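PDB 2J4D: cryptochrome DASH from Arabidopsis thaliana, which repairs cyclobutane pyrimidine dimers in single-stranded DNA as a photolyase carrying FAD and a folate antenna, binds DNA without sequence preference and may serve as a blue-light photoreceptor. Local coordinates for residues A[2-10]-A[242-250]; A[136-145]-A[166-174]. One frame throughout, in Å; residues are numbered along the deposited sequence.

Contact 1: A[2-10]-A[242-250]; sequences DHIHRVPAL and VTRGMRFVG
V7 and F248 form the tight half of this contact, side by side on one face of a two-stranded parallel sheet. V7 CB sits over the face of the F248 ring, 4.3 Å from its centroid, a CH-pi contact. With CG1 anti to the backbone N (chi1 -175°), V7 sends CG1 to F248 CE1 and CG2 onto M246 CB at 3.8 Å; a branched, apolar residue suits this buried spot. Backbone bonds alternate, H5 and V7 each bonding both ways: H5 N to G245 O (2.7 Å), R247 N to H5 O, V7 N to R247 O and V249 N to V7 O. The positive phi at G245 by itself favours glycine.

The face of I4, R6 and R247 is looser and more polar. R6 carries its guanidinium back over V249 CG2, 3.8 Å from R6 CZ. R6 and R247 bring like charges close, probably offset by separate salt bridges to E12 and E100 respectively. I4 rests CG2 against the V242 and T243 carbonyls. On H5's face, H5 NE2 donates to OD2 of exposed, poorly ordered D2, in the imidazole plane.

Helix 252-265 (R258) and helix 289-293 (W291) pack on V7, P290 on F248, and helix 374-386 (E382) on M246.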
ATOM      1  N   ASP A   2     -16.720  20.953  -2.078  1.00 65.98           N
ATOM      2  CA  ASP A   2     -16.428  20.655  -3.510  1.00 64.17           C
ATOM      3  C   ASP A   2     -16.853  19.222  -3.828  1.00 63.24           C
ATOM      4  O   ASP A   2     -17.578  18.595  -3.055  1.00 62.33           O
ATOM      5  CB  ASP A   2     -14.932  20.829  -3.800  1.00 66.18           C
ATOM      6  CG  ASP A   2     -14.644  21.034  -5.279  1.00 70.86           C
ATOM      7  OD1 ASP A   2     -14.917  22.141  -5.790  1.00 69.33           O
ATOM      8  OD2 ASP A   2     -14.158  20.087  -5.934  1.00 73.17           O
ATOM      9  N   HIS A   3     -16.396  18.700  -4.960  1.00 60.31           N
ATOM     10  CA  HIS A   3     -16.761  17.348  -5.360  1.00 58.76           C
ATOM     11  C   HIS A   3     -15.679  16.319  -5.110  1.00 54.46           C
ATOM     12  O   HIS A   3     -14.637  16.607  -4.522  1.00 53.29           O
ATOM     13  CB  HIS A   3     -17.128  17.319  -6.841  1.00 61.61           C
ATOM     14  CG  HIS A   3     -18.219  18.271  -7.205  1.00 66.80           C
ATOM     15  ND1 HIS A   3     -19.455  18.250  -6.596  1.00 69.55           N
ATOM     16  CD2 HIS A   3     -18.253  19.292  -8.093  1.00 67.59           C
ATOM     17  CE1 HIS A   3     -20.204  19.218  -7.093  1.00 70.59           C
ATOM     18  NE2 HIS A   3     -19.498  19.866  -8.003  1.00 69.99           N
ATOM     19  N   ILE A   4     -15.954  15.103  -5.554  1.00 51.89           N
ATOM     20  CA  ILE A   4     -15.000  14.027  -5.412  1.00 49.93           C
ATOM     21  C   ILE A   4     -14.041  14.149  -6.579  1.00 45.42           C
ATOM     22  O   ILE A   4     -14.449  14.402  -7.711  1.00 43.56           O
ATOM     23  CB  ILE A   4     -15.699  12.650  -5.424  1.00 52.89           C
ATOM     24  CG1 ILE A   4     -16.818  12.642  -6.468  1.00 55.33           C
ATOM     25  CG2 ILE A   4     -16.234  12.332  -4.031  1.00 55.58           C
ATOM     26  CD1 ILE A   4     -17.787  11.475  -6.340  1.00 55.04           C
ATOM     27  N   HIS A   5     -12.757  14.006  -6.284  1.00 42.21           N
ATOM     28  CA  HIS A   5     -11.722  14.093  -7.297  1.00 38.43           C
ATOM     29  C   HIS A   5     -11.212  12.685  -7.544  1.00 33.58           C
ATOM     30  O   HIS A   5     -10.633  12.070  -6.651  1.00 31.71           O
ATOM     31  CB  HIS A   5     -10.593  14.981  -6.786  1.00 43.04           C
ATOM     32  CG  HIS A   5     -11.077  16.241  -6.142  1.00 51.16           C
ATOM     33  ND1 HIS A   5     -10.591  16.696  -4.933  1.00 53.67           N
ATOM     34  CD2 HIS A   5     -12.027  17.127  -6.524  1.00 52.39           C
ATOM     35  CE1 HIS A   5     -11.225  17.807  -4.598  1.00 56.69           C
ATOM     36  NE2 HIS A   5     -12.101  18.089  -5.546  1.00 56.71           N
ATOM     37  N   ARG A   6     -11.466  12.163  -8.739  1.00 30.10           N
ATOM     38  CA  ARG A   6     -11.002  10.827  -9.095  1.00 27.64           C
ATOM     39  C   ARG A   6      -9.481  10.844  -9.173  1.00 26.39           C
ATOM     40  O   ARG A   6      -8.899  11.790  -9.698  1.00 22.47           O
ATOM     41  CB  ARG A   6     -11.528  10.407 -10.471  1.00 28.50           C
ATOM     42  CG  ARG A   6     -12.900   9.765 -10.499  1.00 36.61           C
ATOM     43  CD  ARG A   6     -13.103   9.060 -11.843  1.00 40.66           C
ATOM     44  NE  ARG A   6     -13.552   7.678 -11.676  1.00 46.54           N
ATOM     45  CZ  ARG A   6     -13.208   6.676 -12.481  1.00 47.14           C
ATOM     46  NH1 ARG A   6     -12.406   6.897 -13.513  1.00 48.88           N
ATOM     47  NH2 ARG A   6     -13.661   5.448 -12.253  1.00 48.66           N
ATOM     48  N   VAL A   7      -8.835   9.809  -8.649  1.00 24.08           N
ATOM     49  CA  VAL A   7      -7.380   9.716  -8.745  1.00 19.88           C
ATOM     50  C   VAL A   7      -7.127   8.355  -9.365  1.00 19.78           C
ATOM     51  O   VAL A   7      -7.475   7.332  -8.775  1.00 19.02           O
ATOM     52  CB  VAL A   7      -6.679   9.764  -7.372  1.00 19.31           C
ATOM     53  CG1 VAL A   7      -5.142   9.785  -7.572  1.00 16.60           C
ATOM     54  CG2 VAL A   7      -7.125  10.988  -6.595  1.00 19.01           C
ATOM     55  N   PRO A   8      -6.585   8.320 -10.592  1.00 19.80           N
ATOM     56  CA  PRO A   8      -6.203   9.468 -11.430  1.00 19.88           C
ATOM     57  C   PRO A   8      -7.469  10.152 -11.950  1.00 23.91           C
ATOM     58  O   PRO A   8      -8.553   9.569 -11.898  1.00 20.60           O
ATOM     59  CB  PRO A   8      -5.403   8.820 -12.553  1.00 18.93           C
ATOM     60  CG  PRO A   8      -6.096   7.488 -12.721  1.00 17.70           C
ATOM     61  CD  PRO A   8      -6.320   7.046 -11.286  1.00 20.58           C
ATOM     62  N   ALA A   9      -7.338  11.374 -12.455  1.00 25.51           N
ATOM     63  CA  ALA A   9      -8.505  12.104 -12.955  1.00 28.67           C
ATOM     64  C   ALA A   9      -8.830  11.770 -14.410  1.00 31.46           C
ATOM     65  O   ALA A   9      -9.810  12.263 -14.969  1.00 34.74           O
ATOM     66  CB  ALA A   9      -8.287  13.612 -12.793  1.00 27.82           C
ATOM     67  N   LEU A  10      -8.018  10.912 -15.013  1.00 31.37           N
ATOM     68  CA  LEU A  10      -8.199  10.513 -16.404  1.00 31.47           C
ATOM     69  C   LEU A  10      -9.551   9.860 -16.698  1.00 33.08           C
ATOM     70  O   LEU A  10     -10.158   9.233 -15.829  1.00 31.61           O
ATOM     71  CB  LEU A  10      -7.094   9.534 -16.805  1.00 31.43           C
ATOM     72  CG  LEU A  10      -5.647   9.959 -16.541  1.00 30.34           C
ATOM     73  CD1 LEU A  10      -4.718   8.809 -16.897  1.00 30.45           C
ATOM     74  CD2 LEU A  10      -5.305  11.195 -17.362  1.00 28.86           C
ATOM     75  N   VAL A 242     -17.044   7.053  -1.589  1.00 25.31           N
ATOM     76  CA  VAL A 242     -16.377   8.294  -1.215  1.00 26.42           C
ATOM     77  C   VAL A 242     -17.332   9.443  -1.507  1.00 30.62           C
ATOM     78  O   VAL A 242     -17.745   9.643  -2.645  1.00 30.73           O
ATOM     79  CB  VAL A 242     -15.079   8.478  -2.026  1.00 24.83           C
ATOM     80  CG1 VAL A 242     -14.438   9.833  -1.717  1.00 20.12           C
ATOM     81  CG2 VAL A 242     -14.116   7.345  -1.698  1.00 20.30           C
ATOM     82  N   THR A 243     -17.673  10.197  -0.473  1.00 33.47           N
ATOM     83  CA  THR A 243     -18.600  11.308  -0.621  1.00 38.13           C
ATOM     84  C   THR A 243     -17.919  12.632  -0.973  1.00 38.31           C
ATOM     85  O   THR A 243     -18.492  13.450  -1.692  1.00 39.83           O
ATOM     86  CB  THR A 243     -19.415  11.476   0.674  1.00 37.61           C
ATOM     87  OG1 THR A 243     -18.519  11.598   1.784  1.00 34.94           O
ATOM     88  CG2 THR A 243     -20.301  10.261   0.903  1.00 37.24           C
ATOM     89  N   ARG A 244     -16.701  12.830  -0.472  1.00 38.80           N
ATOM     90  CA  ARG A 244     -15.938  14.057  -0.715  1.00 36.63           C
ATOM     91  C   ARG A 244     -14.464  13.739  -0.886  1.00 34.30           C
ATOM     92  O   ARG A 244     -14.009  12.675  -0.478  1.00 33.82           O
ATOM     93  CB  ARG A 244     -16.029  15.003   0.476  1.00 39.53           C
ATOM     94  CG  ARG A 244     -17.405  15.293   1.005  1.00 49.27           C
ATOM     95  CD  ARG A 244     -17.279  16.399   2.038  1.00 52.22           C
ATOM     96  NE  ARG A 244     -16.682  17.581   1.426  1.00 55.74           N
ATOM     97  CZ  ARG A 244     -16.142  18.587   2.100  1.00 55.05           C
ATOM     98  NH1 ARG A 244     -16.113  18.562   3.425  1.00 54.26           N
ATOM     99  NH2 ARG A 244     -15.643  19.625   1.444  1.00 57.12           N
ATOM    100  N   GLY A 245     -13.719  14.681  -1.460  1.00 31.84           N
ATOM    101  CA  GLY A 245     -12.288  14.493  -1.632  1.00 29.94           C
ATOM    102  C   GLY A 245     -11.842  13.502  -2.690  1.00 26.92           C
ATOM    103  O   GLY A 245     -12.534  13.261  -3.671  1.00 27.29           O
ATOM    104  N   MET A 246     -10.673  12.912  -2.477  1.00 27.15           N
ATOM    105  CA  MET A 246     -10.107  11.972  -3.429  1.00 23.56           C
ATOM    106  C   MET A 246     -10.729  10.587  -3.453  1.00 22.54           C
ATOM    107  O   MET A 246     -10.832   9.910  -2.433  1.00 19.31           O
ATOM    108  CB  MET A 246      -8.602  11.847  -3.191  1.00 25.08           C
ATOM    109  CG  MET A 246      -7.852  13.140  -3.430  1.00 25.92           C
ATOM    110  SD  MET A 246      -6.076  12.968  -3.219  1.00 29.42           S
ATOM    111  CE  MET A 246      -5.908  13.232  -1.440  1.00 28.37           C
ATOM    112  N   ARG A 247     -11.128  10.179  -4.651  1.00 20.74           N
ATOM    113  CA  ARG A 247     -11.726   8.877  -4.890  1.00 22.96           C
ATOM    114  C   ARG A 247     -10.680   8.099  -5.706  1.00 20.99           C
ATOM    115  O   ARG A 247     -10.576   8.272  -6.916  1.00 19.41           O
ATOM    116  CB  ARG A 247     -13.027   9.068  -5.684  1.00 24.07           C
ATOM    117  CG  ARG A 247     -13.915   7.844  -5.845  1.00 28.81           C
ATOM    118  CD  ARG A 247     -13.326   6.847  -6.804  1.00 33.25           C
ATOM    119  NE  ARG A 247     -14.354   6.026  -7.446  1.00 33.83           N
ATOM    120  CZ  ARG A 247     -14.224   4.724  -7.686  1.00 37.97           C
ATOM    121  NH1 ARG A 247     -13.111   4.083  -7.329  1.00 28.76           N
ATOM    122  NH2 ARG A 247     -15.202   4.063  -8.295  1.00 37.29           N
ATOM    123  N   PHE A 248      -9.881   7.276  -5.030  1.00 20.14           N
ATOM    124  CA  PHE A 248      -8.862   6.469  -5.706  1.00 19.10           C
ATOM    125  C   PHE A 248      -9.533   5.347  -6.480  1.00 19.80           C
ATOM    126  O   PHE A 248     -10.487   4.745  -5.997  1.00 20.43           O
ATOM    127  CB  PHE A 248      -7.891   5.875  -4.680  1.00 21.27           C
ATOM    128  CG  PHE A 248      -6.891   6.864  -4.149  1.00 19.04           C
ATOM    129  CD1 PHE A 248      -5.620   6.952  -4.706  1.00 20.93           C
ATOM    130  CD2 PHE A 248      -7.221   7.698  -3.091  1.00 21.35           C
ATOM    131  CE1 PHE A 248      -4.682   7.860  -4.213  1.00 19.86           C
ATOM    132  CE2 PHE A 248      -6.292   8.611  -2.588  1.00 23.27           C
ATOM    133  CZ  PHE A 248      -5.022   8.691  -3.151  1.00 24.56           C
ATOM    134  N   VAL A 249      -9.008   5.053  -7.666  1.00 18.17           N
ATOM    135  CA  VAL A 249      -9.555   4.025  -8.550  1.00 19.13           C
ATOM    136  C   VAL A 249      -8.646   2.795  -8.562  1.00 18.96           C
ATOM    137  O   VAL A 249      -7.502   2.879  -8.982  1.00 18.38           O
ATOM    138  CB  VAL A 249      -9.676   4.597  -9.981  1.00 19.83           C
ATOM    139  CG1 VAL A 249     -10.307   3.575 -10.928  1.00 20.17           C
ATOM    140  CG2 VAL A 249     -10.500   5.880  -9.937  1.00 18.65           C
ATOM    141  N   GLY A 250      -9.164   1.657  -8.112  1.00 18.76           N
ATOM    142  CA  GLY A 250      -8.353   0.452  -8.059  1.00 18.87           C
ATOM    143  C   GLY A 250      -7.889  -0.101  -9.390  1.00 19.24           C
ATOM    144  O   GLY A 250      -8.484   0.167 -10.439  1.00 18.28           O
TER

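Contact 2: A[136-145]-A[166-174]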
ATOM      1  N   ALA A 136      -0.645 -29.484 -11.402  1.00 31.41           N
ATOM      2  CA  ALA A 136       0.361 -28.428 -11.432  1.00 30.46           C
ATOM      3  C   ALA A 136       1.655 -28.907 -10.785  1.00 31.46           C
ATOM      4  O   ALA A 136       1.633 -29.556  -9.752  1.00 31.49           O
ATOM      5  CB  ALA A 136      -0.162 -27.202 -10.697  1.00 30.25           C
ATOM      6  N   ARG A 137       2.792 -28.589 -11.387  1.00 33.51           N
ATOM      7  CA  ARG A 137       4.066 -29.006 -10.815  1.00 35.38           C
ATOM      8  C   ARG A 137       4.504 -28.011  -9.748  1.00 34.24           C
ATOM      9  O   ARG A 137       5.234 -28.352  -8.818  1.00 33.00           O
ATOM     10  CB  ARG A 137       5.146 -29.050 -11.894  1.00 40.09           C
ATOM     11  CG  ARG A 137       4.786 -29.860 -13.122  1.00 45.29           C
ATOM     12  CD  ARG A 137       5.971 -29.934 -14.075  1.00 50.77           C
ATOM     13  NE  ARG A 137       5.663 -30.719 -15.265  1.00 56.29           N
ATOM     14  CZ  ARG A 137       6.525 -30.952 -16.249  1.00 60.15           C
ATOM     15  NH1 ARG A 137       7.757 -30.459 -16.187  1.00 62.02           N
ATOM     16  NH2 ARG A 137       6.156 -31.674 -17.298  1.00 61.23           N
ATOM     17  N   THR A 138       4.040 -26.776  -9.885  1.00 30.86           N
ATOM     18  CA  THR A 138       4.438 -25.725  -8.965  1.00 26.81           C
ATOM     19  C   THR A 138       3.352 -24.685  -8.736  1.00 23.19           C
ATOM     20  O   THR A 138       2.399 -24.573  -9.507  1.00 20.73           O
ATOM     21  CB  THR A 138       5.634 -24.962  -9.537  1.00 29.31           C
ATOM     22  OG1 THR A 138       5.285 -24.491 -10.846  1.00 35.17           O
ATOM     23  CG2 THR A 138       6.853 -25.847  -9.658  1.00 30.61           C
ATOM     24  N   VAL A 139       3.505 -23.941  -7.645  1.00 20.67           N
ATOM     25  CA  VAL A 139       2.623 -22.826  -7.331  1.00 19.96           C
ATOM     26  C   VAL A 139       3.624 -21.700  -7.070  1.00 19.80           C
ATOM     27  O   VAL A 139       4.466 -21.811  -6.174  1.00 20.29           O
ATOM     28  CB  VAL A 139       1.786 -23.045  -6.057  1.00 20.31           C
ATOM     29  CG1 VAL A 139       1.001 -21.764  -5.737  1.00 20.71           C
ATOM     30  CG2 VAL A 139       0.826 -24.213  -6.248  1.00 20.74           C
ATOM     31  N   PHE A 140       3.552 -20.652  -7.882  1.00 19.83           N
ATOM     32  CA  PHE A 140       4.431 -19.491  -7.761  1.00 18.79           C
ATOM     33  C   PHE A 140       3.695 -18.351  -7.065  1.00 19.25           C
ATOM     34  O   PHE A 140       2.500 -18.157  -7.275  1.00 17.85           O
ATOM     35  CB  PHE A 140       4.863 -19.009  -9.151  1.00 21.62           C
ATOM     36  CG  PHE A 140       5.963 -19.824  -9.762  1.00 24.12           C
ATOM     37  CD1 PHE A 140       7.284 -19.613  -9.391  1.00 26.13           C
ATOM     38  CD2 PHE A 140       5.677 -20.814 -10.697  1.00 24.74           C
ATOM     39  CE1 PHE A 140       8.312 -20.380  -9.944  1.00 28.04           C
ATOM     40  CE2 PHE A 140       6.694 -21.585 -11.255  1.00 26.93           C
ATOM     41  CZ  PHE A 140       8.016 -21.366 -10.877  1.00 24.19           C
ATOM     42  N   ALA A 141       4.417 -17.599  -6.243  1.00 19.19           N
ATOM     43  CA  ALA A 141       3.834 -16.460  -5.551  1.00 19.76           C
ATOM     44  C   ALA A 141       4.963 -15.581  -5.045  1.00 19.75           C
ATOM     45  O   ALA A 141       6.115 -16.010  -4.975  1.00 18.77           O
ATOM     46  CB  ALA A 141       2.975 -16.925  -4.382  1.00 18.74           C
ATOM     47  N   HIS A 142       4.630 -14.344  -4.708  1.00 20.20           N
ATOM     48  CA  HIS A 142       5.627 -13.436  -4.174  1.00 17.67           C
ATOM     49  C   HIS A 142       5.768 -13.701  -2.691  1.00 18.07           C
ATOM     50  O   HIS A 142       4.793 -14.013  -2.011  1.00 16.08           O
ATOM     51  CB  HIS A 142       5.215 -11.987  -4.412  1.00 18.84           C
ATOM     52  CG  HIS A 142       5.559 -11.497  -5.781  1.00 20.54           C
ATOM     53  ND1 HIS A 142       6.860 -11.334  -6.204  1.00 27.84           N
ATOM     54  CD2 HIS A 142       4.776 -11.153  -6.828  1.00 15.00           C
ATOM     55  CE1 HIS A 142       6.864 -10.907  -7.455  1.00 24.01           C
ATOM     56  NE2 HIS A 142       5.611 -10.789  -7.858  1.00 24.63           N
ATOM     57  N   LYS A 143       6.994 -13.575  -2.201  1.00 17.85           N
ATOM     58  CA  LYS A 143       7.303 -13.788  -0.796  1.00 16.51           C
ATOM     59  C   LYS A 143       6.822 -12.601   0.024  1.00 18.69           C
ATOM     60  O   LYS A 143       7.007 -11.450  -0.379  1.00 18.34           O
ATOM     61  CB  LYS A 143       8.817 -13.922  -0.623  1.00 18.69           C
ATOM     62  CG  LYS A 143       9.279 -14.207   0.810  1.00 17.18           C
ATOM     63  CD  LYS A 143       9.109 -15.688   1.153  1.00 18.75           C
ATOM     64  CE  LYS A 143       9.486 -15.976   2.602  1.00 18.88           C
ATOM     65  NZ  LYS A 143       8.480 -15.399   3.541  1.00 17.77           N
ATOM     66  N   GLU A 144       6.188 -12.867   1.158  1.00 18.77           N
ATOM     67  CA  GLU A 144       5.752 -11.780   2.026  1.00 19.21           C
ATOM     68  C   GLU A 144       6.649 -11.797   3.264  1.00 19.85           C
ATOM     69  O   GLU A 144       7.464 -12.710   3.433  1.00 20.14           O
ATOM     70  CB  GLU A 144       4.277 -11.931   2.393  1.00 17.29           C
ATOM     71  CG  GLU A 144       3.348 -11.529   1.258  1.00 20.13           C
ATOM     72  CD  GLU A 144       3.332 -10.020   1.007  1.00 28.92           C
ATOM     73  OE1 GLU A 144       4.158  -9.296   1.603  1.00 28.10           O
ATOM     74  OE2 GLU A 144       2.487  -9.555   0.208  1.00 26.04           O
ATOM     75  N   THR A 145       6.504 -10.808   4.137  1.00 19.66           N
ATOM     76  CA  THR A 145       7.388 -10.737   5.297  1.00 19.22           C
ATOM     77  C   THR A 145       6.815 -10.872   6.706  1.00 20.44           C
ATOM     78  O   THR A 145       7.504 -11.368   7.597  1.00 21.24           O
ATOM     79  CB  THR A 145       8.200  -9.420   5.273  1.00 22.41           C
ATOM     80  OG1 THR A 145       7.298  -8.305   5.308  1.00 19.18           O
ATOM     81  CG2 THR A 145       9.055  -9.330   4.017  1.00 22.75           C
ATOM     82  N   SER A 166       5.755 -33.870  -5.817  1.00 54.48           N
ATOM     83  CA  SER A 166       5.093 -33.542  -7.079  1.00 52.42           C
ATOM     84  C   SER A 166       4.663 -32.050  -7.130  1.00 50.67           C
ATOM     85  O   SER A 166       4.762 -31.443  -8.205  1.00 54.45           O
ATOM     86  CB  SER A 166       3.891 -34.490  -7.283  1.00 53.28           C
ATOM     87  OG  SER A 166       2.836 -33.926  -8.051  1.00 55.89           O
ATOM     88  N   THR A 167       4.206 -31.425  -6.022  1.00 45.79           N
ATOM     89  CA  THR A 167       3.879 -29.980  -6.121  1.00 43.77           C
ATOM     90  C   THR A 167       4.609 -29.089  -5.089  1.00 41.34           C
ATOM     91  O   THR A 167       4.386 -29.175  -3.881  1.00 41.30           O
ATOM     92  CB  THR A 167       2.350 -29.662  -6.042  1.00 42.96           C
ATOM     93  OG1 THR A 167       1.658 -30.253  -7.157  1.00 46.66           O
ATOM     94  CG2 THR A 167       2.128 -28.169  -6.191  1.00 44.79           C
ATOM     95  N   LYS A 168       5.490 -28.159  -5.481  1.00 45.21           N
ATOM     96  CA  LYS A 168       6.286 -27.191  -4.822  1.00 42.62           C
ATOM     97  C   LYS A 168       5.821 -25.758  -4.865  1.00 37.47           C
ATOM     98  O   LYS A 168       5.425 -25.246  -5.909  1.00 35.36           O
ATOM     99  CB  LYS A 168       7.687 -27.333  -5.415  1.00 45.48           C
ATOM    100  CG  LYS A 168       7.735 -27.411  -6.956  1.00 54.32           C
ATOM    101  CD  LYS A 168       8.428 -28.699  -7.423  1.00 59.14           C
ATOM    102  CE  LYS A 168       8.233 -28.971  -8.923  1.00 61.01           C
ATOM    103  NZ  LYS A 168       9.256 -28.339  -9.815  1.00 63.21           N
ATOM    104  N   LEU A 169       5.878 -25.124  -3.700  1.00 33.45           N
ATOM    105  CA  LEU A 169       5.540 -23.718  -3.591  1.00 29.20           C
ATOM    106  C   LEU A 169       6.843 -22.948  -3.819  1.00 28.06           C
ATOM    107  O   LEU A 169       7.817 -23.139  -3.093  1.00 28.10           O
ATOM    108  CB  LEU A 169       4.986 -23.378  -2.201  1.00 25.74           C
ATOM    109  CG  LEU A 169       4.704 -21.888  -1.942  1.00 28.52           C
ATOM    110  CD1 LEU A 169       3.632 -21.389  -2.900  1.00 23.43           C
ATOM    111  CD2 LEU A 169       4.251 -21.681  -0.505  1.00 26.94           C
ATOM    112  N   GLU A 170       6.859 -22.091  -4.831  1.00 24.69           N
ATOM    113  CA  GLU A 170       8.040 -21.295  -5.160  1.00 26.54           C
ATOM    114  C   GLU A 170       7.738 -19.837  -4.844  1.00 22.77           C
ATOM    115  O   GLU A 170       6.959 -19.215  -5.561  1.00 22.48           O
ATOM    116  CB  GLU A 170       8.352 -21.400  -6.654  1.00 28.80           C
ATOM    117  CG  GLU A 170       8.685 -22.791  -7.156  1.00 41.85           C
ATOM    118  CD  GLU A 170       9.999 -23.303  -6.608  1.00 46.40           C
ATOM    119  OE1 GLU A 170      10.831 -22.467  -6.184  1.00 49.09           O
ATOM    120  OE2 GLU A 170      10.202 -24.536  -6.613  1.00 52.86           O
ATOM    121  N   LEU A 171       8.351 -19.305  -3.789  1.00 21.66           N
ATOM    122  CA  LEU A 171       8.128 -17.914  -3.382  1.00 21.58           C
ATOM    123  C   LEU A 171       9.222 -17.031  -3.973  1.00 21.68           C
ATOM    124  O   LEU A 171      10.408 -17.307  -3.822  1.00 21.13           O
ATOM    125  CB  LEU A 171       8.103 -17.821  -1.849  1.00 17.52           C
ATOM    126  CG  LEU A 171       6.975 -18.666  -1.227  1.00 19.14           C
ATOM    127  CD1 LEU A 171       7.125 -18.762   0.269  1.00 17.34           C
ATOM    128  CD2 LEU A 171       5.630 -18.051  -1.592  1.00 21.40           C
ATOM    129  N   ILE A 172       8.813 -15.964  -4.649  1.00 22.07           N
ATOM    130  CA  ILE A 172       9.750 -15.070  -5.308  1.00 19.54           C
ATOM    131  C   ILE A 172       9.826 -13.713  -4.618  1.00 20.36           C
ATOM    132  O   ILE A 172       8.796 -13.119  -4.301  1.00 15.93           O
ATOM    133  CB  ILE A 172       9.306 -14.838  -6.767  1.00 22.34           C
ATOM    134  CG1 ILE A 172       9.004 -16.181  -7.439  1.00 21.67           C
ATOM    135  CG2 ILE A 172      10.360 -14.050  -7.524  1.00 21.30           C
ATOM    136  CD1 ILE A 172      10.156 -17.154  -7.416  1.00 25.62           C
ATOM    137  N   TRP A 173      11.033 -13.212  -4.383  1.00 20.76           N
ATOM    138  CA  TRP A 173      11.136 -11.900  -3.762  1.00 21.26           C
ATOM    139  C   TRP A 173      10.710 -10.834  -4.765  1.00 23.46           C
ATOM    140  O   TRP A 173      11.070 -10.893  -5.941  1.00 26.91           O
ATOM    141  CB  TRP A 173      12.562 -11.588  -3.301  1.00 20.58           C
ATOM    142  CG  TRP A 173      12.610 -10.263  -2.616  1.00 17.78           C
ATOM    143  CD1 TRP A 173      12.901  -9.046  -3.178  1.00 21.88           C
ATOM    144  CD2 TRP A 173      12.214  -9.997  -1.271  1.00 20.82           C
ATOM    145  NE1 TRP A 173      12.698  -8.038  -2.260  1.00 17.97           N
ATOM    146  CE2 TRP A 173      12.274  -8.595  -1.082  1.00 19.96           C
ATOM    147  CE3 TRP A 173      11.804 -10.810  -0.203  1.00 19.46           C
ATOM    148  CZ2 TRP A 173      11.939  -7.990   0.126  1.00 16.77           C
ATOM    149  CZ3 TRP A 173      11.469 -10.206   1.004  1.00 21.36           C
ATOM    150  CH2 TRP A 173      11.538  -8.808   1.156  1.00 21.72           C
ATOM    151  N   GLY A 174       9.942  -9.861  -4.295  1.00 25.56           N
ATOM    152  CA  GLY A 174       9.506  -8.776  -5.159  1.00 30.33           C
ATOM    153  C   GLY A 174       9.189  -7.587  -4.276  1.00 31.23           C
ATOM    154  O   GLY A 174       9.767  -7.443  -3.206  1.00 36.05           O
TER
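F140 and E170 lie side by side across strands 138-142 and 168-172, the parallel pair of a right-handed beta-alpha-beta crossover through helix 147-161, at the edge of the five-stranded Rossmann-like sheet of the photolyase alpha/beta domain.

Backbone hydrogen bonds set the register: V139 N to K168 O, E170 N to V139 O (2.8 Å), A141 N to E170 O, and I172 N to A141 O (2.7 Å), the last in the carbonyl plane. At the entry, the T167 hydroxyl donates to A136 O at 2.7 Å; a threonine just before the strand supplies that donor.

Apolar contacts divide between the faces. On the face toward helix 147-161, V139 CG1 meets L169 CD1 at 3.9 Å and the small A141 CB meets L171 CD2, while L169 packs on N157. On the other, the E170 methylene CB comes within 3.4 Å of F140 CD1, and I172 CD1 approaches the ring edge. F140, a large flat side chain, also reaches K60 and A61 of helix 56-63, whereas the bend of E170 at chi2 (-68°) takes its carboxylate away from the ring.

Polar side chains close the C-terminal end. K143 lays CD on L171 CD1 and carries its amine to E153, and H142 NE2 is hydrogen-bonded to N55 OD1. Replacing H142 with a leucine would probably leave N55 without this partner and I172 O with one donor fewer. That carbonyl is gripped by H142 ND1 at 3.2 Å and K143 N at 2.8 Å, both well out of its plane, one on each side.

Overall arrangement
The two contacts are both parallel strand pairings, yet they serve separate parts of the chain. Contact 1 joins the N-terminus to a strand 232 residues on, and contact 2 lies within that span, its own strands only 21 residues apart. Their centres are 36 Å apart, on opposite sides of the chain's centre, and their nearest atoms about 17 Å, without touching. Contact 1 borders the flavin: the F248 side chain is about 7 Å from bound FAD, and that of M246 about 4 Å from the side chain of K287, which by similarity binds FAD. The C-terminal end of segment 136-145 approaches the folate, the T145 side chain lying about 8 Å from it and about 12 Å from FAD.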